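Local coordinates for protein phenylalanine--tRNA ligase beta subunit (Bacteroides fragilis, PDB 3IG2) that forms, with the alpha subunit, the tetrameric enzyme that joins L-phenylalanine to tRNA(Phe) using ATP, this chain being the core domain of the beta subunit, at residues 8-13 / 111-116; 15-20 / 85-90; 33-38 / 194-199; 166-171 / 202-207. All coordinates share one frame; numbering follows the deposited sequence. Where two conformers were deposited one is given.

Contact 1 (8-13 / 111-116); sequences KLQNLV and EDYHLG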
loop_
_atom_site.group_PDB
_atom_site.type_symbol
_atom_site.label_atom_id
_atom_site.label_comp_id
_atom_site.label_asym_id
_atom_site.label_seq_id
_atom_site.Cartn_x
_atom_site.Cartn_y
_atom_site.Cartn_z
ATOM N N LYS B 8 -2.615 -16.292 -20.305
ATOM C CA LYS B 8 -1.633 -15.336 -19.818
ATOM C C LYS B 8 -2.312 -14.070 -19.267
ATOM O O LYS B 8 -2.052 -13.661 -18.128
ATOM C CB LYS B 8 -0.652 -14.988 -20.936
ATOM C CG LYS B 8 0.574 -14.213 -20.475
ATOM C CD LYS B 8 1.814 -14.603 -21.286
ATOM C CE LYS B 8 2.308 -16.005 -20.925
ATOM N NZ LYS B 8 3.764 -16.135 -21.200
ATOM N N LEU B 9 -3.209 -13.479 -20.059
ATOM C CA LEU B 9 -3.932 -12.264 -19.653
ATOM C C LEU B 9 -4.855 -12.485 -18.477
ATOM O O LEU B 9 -4.967 -11.614 -17.629
ATOM C CB LEU B 9 -4.701 -11.644 -20.822
ATOM C CG LEU B 9 -3.838 -11.125 -21.981
ATOM C CD1 LEU B 9 -4.724 -10.696 -23.135
ATOM C CD2 LEU B 9 -2.918 -9.973 -21.544
ATOM N N GLN B 10 -5.535 -13.630 -18.426
ATOM C CA GLN B 10 -6.374 -13.940 -17.283
ATOM C C GLN B 10 -5.553 -13.915 -15.999
ATOM O O GLN B 10 -6.001 -13.382 -14.992
ATOM C CB GLN B 10 -6.994 -15.334 -17.402
ATOM C CG GLN B 10 -8.151 -15.434 -18.380
ATOM C CD GLN B 10 -8.797 -16.816 -18.373
ATOM O OE1 GLN B 10 -9.268 -17.297 -17.324
ATOM N NE2 GLN B 10 -8.855 -17.449 -19.555
ATOM N N ASN B 11 -4.363 -14.513 -16.048
ATOM C CA ASN B 11 -3.473 -14.561 -14.898
ATOM C C ASN B 11 -3.042 -13.142 -14.513
ATOM O O ASN B 11 -3.064 -12.785 -13.326
ATOM C CB ASN B 11 -2.257 -15.454 -15.170
ATOM C CG ASN B 11 -1.254 -15.435 -14.016
ATOM O OD1 ASN B 11 -1.559 -15.887 -12.901
ATOM N ND2 ASN B 11 -0.058 -14.899 -14.276
ATOM N N LEU B 12 -2.694 -12.331 -15.517
ATOM C CA LEU B 12 -2.234 -10.966 -15.287
ATOM C C LEU B 12 -3.344 -10.139 -14.619
ATOM O O LEU B 12 -3.096 -9.411 -13.652
ATOM C CB LEU B 12 -1.803 -10.337 -16.609
ATOM C CG LEU B 12 -0.322 -10.113 -16.994
ATOM C CD1 LEU B 12 0.736 -10.839 -16.123
ATOM C CD2 LEU B 12 -0.094 -10.372 -18.498
ATOM N N VAL B 13 -4.571 -10.278 -15.121
ATOM C CA VAL B 13 -5.721 -9.553 -14.548
ATOM C C VAL B 13 -6.057 -10.006 -13.131
ATOM O O VAL B 13 -6.367 -9.172 -12.273
ATOM C CB VAL B 13 -6.953 -9.601 -15.480
ATOM C CG1 VAL B 13 -8.203 -9.085 -14.781
ATOM C CG2 VAL B 13 -6.681 -8.744 -16.737
ATOM N N GLU B 111 -22.030 -21.123 -25.417
ATOM C CA GLU B 111 -21.376 -20.699 -24.211
ATOM C C GLU B 111 -20.406 -19.577 -24.536
ATOM O O GLU B 111 -19.897 -19.505 -25.659
ATOM C CB GLU B 111 -20.612 -21.875 -23.602
ATOM C CG GLU B 111 -19.344 -22.261 -24.331
ATOM C CD GLU B 111 -18.785 -23.599 -23.880
ATOM O OE1 GLU B 111 -17.902 -23.591 -22.983
ATOM O OE2 GLU B 111 -19.220 -24.649 -24.452
ATOM N N ASP B 112 -20.190 -18.703 -23.551
ATOM C CA ASP B 112 -19.197 -17.615 -23.630
ATOM C C ASP B 112 -18.584 -17.414 -22.275
ATOM O O ASP B 112 -19.101 -17.875 -21.285
ATOM C CB ASP B 112 -19.693 -16.246 -24.205
ATOM C CG ASP B 112 -20.922 -15.657 -23.484
ATOM O OD1 ASP B 112 -21.400 -14.601 -23.950
ATOM O OD2 ASP B 112 -21.397 -16.197 -22.467
ATOM N N TYR B 113 -17.464 -16.724 -22.246
ATOM C CA TYR B 113 -16.644 -16.652 -21.077
ATOM C C TYR B 113 -16.702 -15.237 -20.558
ATOM O O TYR B 113 -16.591 -14.306 -21.343
ATOM C CB TYR B 113 -15.220 -17.022 -21.491
ATOM C CG TYR B 113 -14.281 -17.341 -20.353
ATOM C CD1 TYR B 113 -14.540 -18.409 -19.480
ATOM C CD2 TYR B 113 -13.108 -16.622 -20.188
ATOM C CE1 TYR B 113 -13.651 -18.728 -18.449
ATOM C CE2 TYR B 113 -12.218 -16.918 -19.162
ATOM C CZ TYR B 113 -12.489 -17.975 -18.301
ATOM O OH TYR B 113 -11.598 -18.299 -17.294
ATOM N N HIS B 114 -16.888 -15.082 -19.249
ATOM C CA HIS B 114 -17.026 -13.765 -18.640
ATOM C C HIS B 114 -16.086 -13.568 -17.474
ATOM O O HIS B 114 -15.673 -14.526 -16.836
ATOM C CB HIS B 114 -18.465 -13.546 -18.156
ATOM C CG HIS B 114 -19.466 -13.515 -19.264
ATOM N ND1 HIS B 114 -19.980 -12.339 -19.769
ATOM C CD2 HIS B 114 -20.017 -14.517 -19.994
ATOM C CE1 HIS B 114 -20.811 -12.620 -20.767
ATOM N NE2 HIS B 114 -20.847 -13.933 -20.923
ATOM N N LEU B 115 -15.762 -12.306 -17.213
ATOM C CA LEU B 115 -15.161 -11.905 -15.969
ATOM C C LEU B 115 -16.183 -11.024 -15.212
ATOM O O LEU B 115 -16.616 -9.970 -15.713
ATOM C CB LEU B 115 -13.858 -11.140 -16.237
ATOM C CG LEU B 115 -13.207 -10.431 -15.034
ATOM C CD1 LEU B 115 -12.802 -11.414 -13.895
ATOM C CD2 LEU B 115 -11.985 -9.564 -15.471
ATOM N N GLY B 116 -16.579 -11.450 -14.020
ATOM C CA GLY B 116 -17.425 -10.581 -13.203
ATOM C C GLY B 116 -16.637 -9.966 -12.056
ATOM O O GLY B 116 -15.756 -10.609 -11.498
#
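Tyr113 swings its CG away from its own backbone N (chi1 -165°), while Gln10 stays extended beyond CG, and the two side chains approach from opposite directions, Gln10 from helix 6-19 and Tyr113 from strand 109-121. The phenol OH donates to Gln10 OE1 at a short 2.5 Å. OE1 lies in the plane of the Tyr113 ring, at its edge, but the hydroxyl approaches from above the amide, 40° out of the carbonyl plane. Amide and ring planes stand 55° apart. The other branch, NE2, comes within 3.4 Å of Tyr113 CE2 and bonds to Ser6 OG. One turn further along, Val13 CG1 packs on Leu115 CD2 at 3.9 Å, and Trp209 touches all four side chains. This contact thus ties helix to strand by a polar bond beside an apolar patch. With OE1 accepting from Tyr113 and NE2 engaged by Ser6, both ends of the amide are used, which should fix its rotation.

Contact 2 (15-20 / 85-90); sequences EQLVGC and KFFEFG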
loop_
_atom_site.group_PDB
_atom_site.type_symbol
_atom_site.label_atom_id
_atom_site.label_comp_id
_atom_site.label_asym_id
_atom_site.label_seq_id
_atom_site.Cartn_x
_atom_site.Cartn_y
_atom_site.Cartn_z
ATOM N N GLU B 15 -3.853 -11.317 -10.966
ATOM C CA GLU B 15 -2.784 -10.794 -10.115
ATOM C C GLU B 15 -3.018 -9.323 -9.789
ATOM O O GLU B 15 -2.807 -8.889 -8.647
ATOM C CB GLU B 15 -1.413 -10.996 -10.770
ATOM C CG GLU B 15 -1.070 -12.472 -11.047
ATOM C CD GLU B 15 0.347 -12.677 -11.599
ATOM O OE1 GLU B 15 0.918 -11.711 -12.153
ATOM O OE2 GLU B 15 0.901 -13.798 -11.469
ATOM N N GLN B 16 -3.465 -8.560 -10.791
ATOM C CA GLN B 16 -3.746 -7.146 -10.599
ATOM C C GLN B 16 -4.907 -6.927 -9.635
ATOM O O GLN B 16 -4.816 -6.097 -8.725
ATOM C CB GLN B 16 -4.059 -6.477 -11.923
ATOM C CG GLN B 16 -4.470 -5.032 -11.782
ATOM C CD GLN B 16 -4.776 -4.413 -13.123
ATOM O OE1 GLN B 16 -5.938 -4.201 -13.469
ATOM N NE2 GLN B 16 -3.741 -4.167 -13.906
ATOM N N LEU B 17 -5.984 -7.686 -9.814
ATOM C CA LEU B 17 -7.141 -7.580 -8.933
ATOM C C LEU B 17 -6.808 -7.997 -7.497
ATOM O O LEU B 17 -7.216 -7.313 -6.550
ATOM C CB LEU B 17 -8.334 -8.381 -9.488
ATOM C CG LEU B 17 -8.956 -7.809 -10.763
ATOM C CD1 LEU B 17 -9.964 -8.758 -11.407
ATOM C CD2 LEU B 17 -9.605 -6.449 -10.466
ATOM N N VAL B 18 -6.062 -9.094 -7.337
ATOM C CA VAL B 18 -5.645 -9.559 -6.005
ATOM C C VAL B 18 -4.787 -8.462 -5.373
ATOM O O VAL B 18 -4.963 -8.125 -4.213
ATOM C CB VAL B 18 -4.897 -10.937 -6.059
ATOM C CG1 VAL B 18 -4.270 -11.300 -4.692
ATOM C CG2 VAL B 18 -5.856 -12.051 -6.504
ATOM N N GLY B 19 -3.897 -7.865 -6.167
ATOM C CA GLY B 19 -3.071 -6.746 -5.703
ATOM C C GLY B 19 -3.917 -5.591 -5.158
ATOM O O GLY B 19 -3.478 -4.868 -4.267
ATOM N N CYS B 20 -5.127 -5.421 -5.690
ATOM C CA CYS B 20 -6.018 -4.332 -5.294
ATOM C C CYS B 20 -6.979 -4.743 -4.187
ATOM O O CYS B 20 -7.945 -4.023 -3.890
ATOM C CB CYS B 20 -6.799 -3.810 -6.510
ATOM S SG CYS B 20 -5.766 -2.950 -7.671
ATOM N N LYS B 85 -14.617 -7.355 -2.070
ATOM C CA LYS B 85 -14.265 -7.217 -3.470
ATOM C C LYS B 85 -13.964 -8.567 -4.066
ATOM O O LYS B 85 -12.953 -9.192 -3.729
ATOM C CB LYS B 85 -13.059 -6.302 -3.648
ATOM C CG LYS B 85 -13.290 -4.935 -3.071
ATOM C CD LYS B 85 -12.343 -3.923 -3.676
ATOM C CE LYS B 85 -11.106 -3.829 -2.877
ATOM N NZ LYS B 85 -11.336 -2.857 -1.799
ATOM N N PHE B 86 -14.849 -8.997 -4.969
ATOM C CA PHE B 86 -14.781 -10.314 -5.547
ATOM C C PHE B 86 -14.651 -10.265 -7.066
ATOM O O PHE B 86 -15.132 -9.336 -7.713
ATOM C CB PHE B 86 -16.070 -11.081 -5.240
ATOM C CG PHE B 86 -16.261 -11.423 -3.793
ATOM C CD1 PHE B 86 -15.179 -11.741 -2.974
ATOM C CD2 PHE B 86 -17.537 -11.472 -3.255
ATOM C CE1 PHE B 86 -15.376 -12.085 -1.621
ATOM C CE2 PHE B 86 -17.748 -11.823 -1.917
ATOM C CZ PHE B 86 -16.664 -12.120 -1.097
ATOM N N PHE B 87 -14.013 -11.283 -7.629
ATOM C CA PHE B 87 -14.045 -11.463 -9.063
ATOM C C PHE B 87 -14.180 -12.933 -9.413
ATOM O O PHE B 87 -13.782 -13.805 -8.634
ATOM C CB PHE B 87 -12.835 -10.811 -9.765
ATOM C CG PHE B 87 -11.530 -11.518 -9.553
ATOM C CD1 PHE B 87 -11.079 -12.457 -10.468
ATOM C CD2 PHE B 87 -10.714 -11.197 -8.458
ATOM C CE1 PHE B 87 -9.863 -13.107 -10.286
ATOM C CE2 PHE B 87 -9.497 -11.852 -8.258
ATOM C CZ PHE B 87 -9.062 -12.811 -9.172
ATOM N N GLU B 88 -14.744 -13.204 -10.589
ATOM C CA GLU B 88 -14.910 -14.568 -11.023
ATOM C C GLU B 88 -14.758 -14.630 -12.519
ATOM O O GLU B 88 -15.326 -13.812 -13.220
ATOM C CB GLU B 88 -16.268 -15.120 -10.580
ATOM C CG GLU B 88 -16.566 -16.522 -11.140
ATOM C CD GLU B 88 -17.845 -17.111 -10.581
ATOM O OE1 GLU B 88 -18.624 -16.332 -9.963
ATOM O OE2 GLU B 88 -18.059 -18.347 -10.748
ATOM N N PHE B 89 -13.940 -15.576 -12.989
ATOM C CA PHE B 89 -13.948 -15.976 -14.388
ATOM C C PHE B 89 -14.836 -17.205 -14.547
ATOM O O PHE B 89 -14.716 -18.165 -13.784
ATOM C CB PHE B 89 -12.559 -16.355 -14.845
ATOM C CG PHE B 89 -11.635 -15.202 -15.001
ATOM C CD1 PHE B 89 -11.537 -14.551 -16.202
ATOM C CD2 PHE B 89 -10.830 -14.800 -13.949
ATOM C CE1 PHE B 89 -10.691 -13.478 -16.369
ATOM C CE2 PHE B 89 -9.952 -13.721 -14.094
ATOM C CZ PHE B 89 -9.887 -13.052 -15.325
ATOM N N GLY B 90 -15.716 -17.189 -15.537
ATOM C CA GLY B 90 -16.564 -18.350 -15.754
ATOM C C GLY B 90 -17.337 -18.316 -17.053
ATOM O O GLY B 90 -17.543 -17.249 -17.642
#
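Phe87 and Leu17 form the heart of a helix-on-sheet packing within the class II synthetase-like core, where the end of helix 6-19 lies against strand 85-95. Leu17 spreads over one face of the Phe87 ring. Its CD1 sits 4.0 Å from the ring centroid and 23° off the normal, a CH-pi contact. The methyl is displaced toward the CG side, with Leu17 CD1 to Phe87 CG at 3.7 Å. Leu17 CB adds a second touch, 3.8 Å from Phe87 CD2. Val18 takes a different approach: its CG2 comes to the rim of the same ring, near the ring plane, 4.0 Å from CE2. With its CB directed at the helix and CG between the backbone N and the carbonyl carbon (chi1 72°), Phe87 presents a ring face to Leu17. The Phe87 side chain also touches Ala14, Phe22 and Leu117. At the helix end the surroundings change, since Gly19 O accepts a hydrogen bond from Arg150 NH2 of a second subunit and Lys85 packs on Gly152 of that subunit. The Lys85 chain, bent at chi3 and chi4, lays its CE 3.3 Å from Cys20 O.

Contact 3 (33-38 / 194-199); sequences AAYYDG and KAFDVD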
loop_
_atom_site.group_PDB
_atom_site.type_symbol
_atom_site.label_atom_id
_atom_site.label_comp_id
_atom_site.label_asym_id
_atom_site.label_seq_id
_atom_site.Cartn_x
_atom_site.Cartn_y
_atom_site.Cartn_z
ATOM N N ALA B 33 -33.586 -21.209 -12.289
ATOM C CA ALA B 33 -34.311 -20.568 -13.386
ATOM C C ALA B 33 -35.172 -19.364 -12.907
ATOM O O ALA B 33 -35.321 -18.370 -13.622
ATOM C CB ALA B 33 -35.197 -21.620 -14.127
ATOM N N ALA B 34 -35.696 -19.451 -11.684
ATOM C CA ALA B 34 -36.606 -18.432 -11.154
ATOM C C ALA B 34 -35.899 -17.098 -10.919
ATOM O O ALA B 34 -36.548 -16.065 -10.867
ATOM C CB ALA B 34 -37.299 -18.926 -9.879
ATOM N N TYR B 35 -34.568 -17.115 -10.816
ATOM C CA TYR B 35 -33.815 -15.883 -10.746
ATOM C C TYR B 35 -34.067 -15.029 -11.992
ATOM O O TYR B 35 -34.004 -13.820 -11.938
ATOM C CB TYR B 35 -32.322 -16.163 -10.669
ATOM C CG TYR B 35 -31.757 -16.692 -9.361
ATOM C CD1 TYR B 35 -32.430 -16.532 -8.144
ATOM C CD2 TYR B 35 -30.506 -17.319 -9.355
ATOM C CE1 TYR B 35 -31.856 -16.977 -6.952
ATOM C CE2 TYR B 35 -29.915 -17.763 -8.175
ATOM C CZ TYR B 35 -30.601 -17.585 -6.984
ATOM O OH TYR B 35 -30.036 -18.034 -5.839
ATOM N N TYR B 36 -34.359 -15.674 -13.114
ATOM C CA TYR B 36 -34.492 -14.975 -14.383
ATOM C C TYR B 36 -35.930 -14.507 -14.691
ATOM O O TYR B 36 -36.174 -13.867 -15.711
ATOM C CB TYR B 36 -33.918 -15.863 -15.502
ATOM C CG TYR B 36 -32.442 -16.156 -15.305
ATOM C CD1 TYR B 36 -31.459 -15.330 -15.882
ATOM C CD2 TYR B 36 -32.015 -17.233 -14.509
ATOM C CE1 TYR B 36 -30.100 -15.581 -15.688
ATOM C CE2 TYR B 36 -30.659 -17.485 -14.317
ATOM C CZ TYR B 36 -29.708 -16.651 -14.906
ATOM O OH TYR B 36 -28.369 -16.911 -14.720
ATOM N N ASP B 37 -36.867 -14.810 -13.799
ATOM C CA ASP B 37 -38.278 -14.471 -14.003
ATOM C C ASP B 37 -38.504 -13.006 -14.314
ATOM O O ASP B 37 -38.093 -12.126 -13.559
ATOM C CB ASP B 37 -39.097 -14.863 -12.777
ATOM C CG ASP B 37 -39.396 -16.348 -12.732
ATOM O OD1 ASP B 37 -39.646 -16.884 -11.619
ATOM O OD2 ASP B 37 -39.402 -16.976 -13.818
ATOM N N GLY B 38 -39.143 -12.755 -15.447
ATOM C CA GLY B 38 -39.513 -11.404 -15.836
ATOM C C GLY B 38 -38.355 -10.482 -16.174
ATOM O O GLY B 38 -38.551 -9.283 -16.352
ATOM N N LYS B 194 -32.219 -6.800 -2.199
ATOM C CA LYS B 194 -33.196 -7.275 -1.237
ATOM C C LYS B 194 -33.545 -8.736 -1.493
ATOM O O LYS B 194 -33.535 -9.556 -0.581
ATOM C CB LYS B 194 -34.448 -6.418 -1.334
ATOM C CG LYS B 194 -35.554 -6.854 -0.409
ATOM C CD LYS B 194 -35.271 -6.412 1.009
ATOM C CE LYS B 194 -35.800 -5.018 1.276
ATOM N NZ LYS B 194 -36.512 -4.990 2.590
ATOM N N ALA B 195 -33.833 -9.055 -2.751
ATOM C CA ALA B 195 -34.210 -10.419 -3.101
ATOM C C ALA B 195 -33.088 -11.400 -2.777
ATOM O O ALA B 195 -33.359 -12.578 -2.596
ATOM C CB ALA B 195 -34.603 -10.516 -4.572
ATOM N N PHE B 196 -31.843 -10.916 -2.686
ATOM C CA PHE B 196 -30.705 -11.793 -2.352
ATOM C C PHE B 196 -30.196 -11.723 -0.910
ATOM O O PHE B 196 -29.202 -12.369 -0.581
ATOM C CB PHE B 196 -29.550 -11.604 -3.342
ATOM C CG PHE B 196 -29.719 -12.404 -4.599
ATOM C CD1 PHE B 196 -29.139 -13.669 -4.715
ATOM C CD2 PHE B 196 -30.478 -11.911 -5.644
ATOM C CE1 PHE B 196 -29.311 -14.417 -5.864
ATOM C CE2 PHE B 196 -30.683 -12.652 -6.798
ATOM C CZ PHE B 196 -30.102 -13.906 -6.913
ATOM N N ASP B 197 -30.891 -10.975 -0.051
ATOM C CA ASP B 197 -30.484 -10.812 1.356
ATOM C C ASP B 197 -29.135 -10.097 1.473
ATOM O O ASP B 197 -28.330 -10.427 2.344
ATOM C CB ASP B 197 -30.370 -12.168 2.076
ATOM C CG ASP B 197 -31.696 -12.850 2.276
ATOM O OD1 ASP B 197 -32.754 -12.201 2.112
ATOM O OD2 ASP B 197 -31.676 -14.055 2.627
ATOM N N VAL B 198 -28.886 -9.136 0.593
ATOM C CA VAL B 198 -27.651 -8.385 0.618
ATOM C C VAL B 198 -27.990 -7.014 1.190
ATOM O O VAL B 198 -28.830 -6.321 0.628
ATOM C CB VAL B 198 -27.062 -8.283 -0.807
ATOM C CG1 VAL B 198 -25.816 -7.424 -0.803
ATOM C CG2 VAL B 198 -26.768 -9.707 -1.346
ATOM N N ASP B 199 -27.324 -6.625 2.279
ATOM C CA ASP B 199 -27.762 -5.357 2.897
ATOM C C ASP B 199 -26.785 -4.209 2.700
ATOM O O ASP B 199 -26.954 -3.142 3.264
ATOM C CB ASP B 199 -28.122 -5.542 4.395
ATOM C CG ASP B 199 -29.317 -4.669 4.850
ATOM O OD1 ASP B 199 -30.464 -5.178 4.848
ATOM O OD2 ASP B 199 -29.110 -3.495 5.230
#
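Phe196, where helix 190-195 closes in a Schellman motif, meets Tyr35 of the 3-10 turn 33-36. Asp197, with positive phi, is the C-prime residue of this ending, and its N bonds to Lys194 O at 3.0 Å. The turn is held in its own way, Tyr36 N reaching Ala33 O at 2.9 Å. Between the 3-10 turn and the helix end the contact consists of two rings. Phe196 leads with CZ, which lies over one face of the Tyr35 ring, 3.5 Å above its plane and off-centre toward CE1; the CZ to Tyr35 CE1 distance is also 3.5 Å. Phe196 CE1 follows along the same face, 3.6 Å from Tyr35 CZ. The planes are inclined at 47° and the centroids are 4.8 Å apart, so the rings meet obliquely. Helix 66-75 completes the cluster: Phe67 meets both rings, lying almost parallel to that of Phe196, while Leu70 also touches Phe196. The Tyr35 hydroxyl hydrogen-bonds to Glu71 OE2 on that helix. The phenol is therefore held at both its ring and its oxygen, and the partly exposed turn is joined to the body of the domain by aromatic packing combined with one polar anchor to Glu71.

Contact 4 (166-171 / 202-207); sequences DIYSTA and VYYADL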
loop_
_atom_site.group_PDB
_atom_site.type_symbol
_atom_site.label_atom_id
_atom_site.label_comp_id
_atom_site.label_asym_id
_atom_site.label_seq_id
_atom_site.Cartn_x
_atom_site.Cartn_y
_atom_site.Cartn_z
ATOM N N ASP B 166 -33.422 -3.963 -15.336
ATOM C CA ASP B 166 -33.774 -4.741 -14.131
ATOM C C ASP B 166 -32.585 -5.128 -13.243
ATOM O O ASP B 166 -32.771 -5.479 -12.084
ATOM C CB ASP B 166 -34.689 -5.956 -14.405
ATOM C CG ASP B 166 -34.553 -6.533 -15.818
ATOM O OD1 ASP B 166 -33.443 -6.725 -16.371
ATOM O OD2 ASP B 166 -35.617 -6.839 -16.369
ATOM N N ILE B 167 -31.366 -5.051 -13.765
ATOM C CA ILE B 167 -30.184 -5.337 -12.940
ATOM C C ILE B 167 -29.564 -4.055 -12.318
ATOM O O ILE B 167 -29.263 -4.035 -11.104
ATOM C CB ILE B 167 -29.121 -6.146 -13.747
ATOM C CG1 ILE B 167 -29.628 -7.574 -13.963
ATOM C CG2 ILE B 167 -27.761 -6.130 -13.040
ATOM C CD1 ILE B 167 -28.840 -8.340 -14.966
ATOM N N TYR B 168 -29.376 -3.017 -13.136
ATOM C CA TYR B 168 -28.724 -1.787 -12.692
ATOM C C TYR B 168 -29.675 -0.622 -12.542
ATOM O O TYR B 168 -30.491 -0.353 -13.431
ATOM C CB TYR B 168 -27.656 -1.347 -13.680
ATOM C CG TYR B 168 -26.587 -2.380 -14.012
ATOM C CD1 TYR B 168 -25.545 -2.665 -13.126
ATOM C CD2 TYR B 168 -26.617 -3.052 -15.228
ATOM C CE1 TYR B 168 -24.558 -3.601 -13.453
ATOM C CE2 TYR B 168 -25.647 -3.987 -15.557
ATOM C CZ TYR B 168 -24.618 -4.237 -14.680
ATOM O OH TYR B 168 -23.683 -5.169 -15.033
ATOM N N SER B 169 -29.550 0.121 -11.451
ATOM C CA SER B 169 -30.285 1.403 -11.354
ATOM C C SER B 169 -29.580 2.408 -12.262
ATOM O O SER B 169 -30.229 3.134 -13.006
ATOM C CB SER B 169 -30.356 1.906 -9.920
ATOM O OG SER B 169 -29.136 1.640 -9.242
ATOM N N THR B 170 -28.246 2.407 -12.208
ATOM C CA THR B 170 -27.386 3.289 -13.013
ATOM C C THR B 170 -26.201 2.458 -13.549
ATOM O O THR B 170 -25.538 1.742 -12.783
ATOM C CB THR B 170 -26.854 4.453 -12.160
ATOM O OG1 THR B 170 -27.955 5.115 -11.519
ATOM C CG2 THR B 170 -26.100 5.471 -13.005
ATOM N N ALA B 171 -25.926 2.570 -14.853
ATOM C CA ALA B 171 -24.889 1.751 -15.468
ATOM C C ALA B 171 -24.283 2.355 -16.705
ATOM O O ALA B 171 -24.895 3.193 -17.345
ATOM C CB ALA B 171 -25.438 0.374 -15.806
ATOM N N VAL B 202 -24.082 -2.828 -3.996
ATOM C CA VAL B 202 -23.197 -3.675 -4.797
ATOM C C VAL B 202 -22.948 -3.028 -6.148
ATOM O O VAL B 202 -23.887 -2.635 -6.847
ATOM C CB VAL B 202 -23.769 -5.107 -5.017
ATOM C CG1 VAL B 202 -22.775 -5.989 -5.910
ATOM C CG2 VAL B 202 -23.976 -5.787 -3.695
ATOM N N TYR B 203 -21.682 -2.900 -6.504
ATOM C CA TYR B 203 -21.303 -2.359 -7.808
ATOM C C TYR B 203 -20.743 -3.552 -8.536
ATOM O O TYR B 203 -19.906 -4.273 -7.996
ATOM C CB TYR B 203 -20.289 -1.216 -7.649
ATOM C CG TYR B 203 -20.710 -0.340 -6.508
ATOM C CD1 TYR B 203 -19.874 -0.117 -5.422
ATOM C CD2 TYR B 203 -22.002 0.199 -6.470
ATOM C CE1 TYR B 203 -20.296 0.646 -4.346
ATOM C CE2 TYR B 203 -22.427 0.964 -5.406
ATOM C CZ TYR B 203 -21.571 1.180 -4.352
ATOM O OH TYR B 203 -22.009 1.926 -3.305
ATOM N N TYR B 204 -21.266 -3.783 -9.737
ATOM C CA TYR B 204 -21.045 -5.017 -10.462
ATOM C C TYR B 204 -20.598 -4.708 -11.872
ATOM O O TYR B 204 -21.178 -3.839 -12.534
ATOM C CB TYR B 204 -22.357 -5.842 -10.499
ATOM C CG TYR B 204 -22.337 -7.008 -11.443
ATOM C CD1 TYR B 204 -21.524 -8.116 -11.193
ATOM C CD2 TYR B 204 -23.143 -7.023 -12.581
ATOM C CE1 TYR B 204 -21.501 -9.178 -12.048
ATOM C CE2 TYR B 204 -23.135 -8.098 -13.447
ATOM C CZ TYR B 204 -22.298 -9.172 -13.185
ATOM O OH TYR B 204 -22.291 -10.265 -14.031
ATOM N N ALA B 205 -19.593 -5.440 -12.336
ATOM C CA ALA B 205 -19.124 -5.328 -13.731
ATOM C C ALA B 205 -19.147 -6.692 -14.402
ATOM O O ALA B 205 -18.792 -7.704 -13.778
ATOM C CB ALA B 205 -17.683 -4.711 -13.792
ATOM N N ASP B 206 -19.564 -6.724 -15.658
ATOM C CA ASP B 206 -19.517 -7.957 -16.444
ATOM C C ASP B 206 -18.697 -7.626 -17.678
ATOM O O ASP B 206 -19.104 -6.822 -18.504
ATOM C CB ASP B 206 -20.935 -8.399 -16.809
ATOM C CG ASP B 206 -20.991 -9.591 -17.782
ATOM O OD1 ASP B 206 -19.973 -10.154 -18.212
ATOM O OD2 ASP B 206 -22.103 -9.985 -18.144
ATOM N N LEU B 207 -17.529 -8.232 -17.801
ATOM C CA LEU B 207 -16.711 -8.025 -19.003
ATOM C C LEU B 207 -16.802 -9.279 -19.851
ATOM O O LEU B 207 -16.611 -10.400 -19.343
ATOM C CB LEU B 207 -15.259 -7.753 -18.652
ATOM C CG LEU B 207 -14.867 -6.381 -18.093
ATOM C CD1 LEU B 207 -15.617 -6.043 -16.800
ATOM C CD2 LEU B 207 -13.355 -6.307 -17.910
#
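Tyr168 has Ile167 CG2 over the centre of one ring face, 3.8 Å above the plane, and the backbone O of Tyr204 at its edge, near the plane, 3.5 Å from CE1. Its phenol end then runs onto the ring of Tyr204, which it meets obliquely: OH is 3.1 Å from CD2 and 3.4 Å from CE2. The two side chains cross at about a right angle. Tyr204 turns its CG anti to the backbone N (chi1 169°), which lifts its ring off the strand toward the loop; the ring of Trp118 meets it, and Leu66 and Val188 touch the side chain. Next on this side of the strand, Asp206 OD1 is hydrogen-bonded to His114 ND1 of the neighbouring strand 109-121. The loop carrying Tyr168 is also bound to strand 181-188, through backbone bonds of Ser169 and Thr170 to Val187. Buried tyrosines thus close a loop over the largely antiparallel central sheet, the kind on which class II aminoacyl-tRNA synthetase folds are built.

How the contacts relate
Contacts 1, 2 and 4 all reach the large mixed sheet, whose strands 85-95, 109-121 and 200-207 lie side by side. Contacts 1 and 2, with centres about 10 Å apart, both use helix 6-19, so one helix is fastened to two adjoining strands; contact 2 falls within the stretch of chain that contact 1 spans. Contact 4 follows both in sequence and is tied to contact 1, centre to centre about 18 Å away, by the bond from Leu207 N to Leu115 O. Contact 3 lies across the chain's centre from contacts 1 and 2, but about 14 Å from contact 4 between centres. Its segments alternate with those of the other three, joining early and late parts of one domain.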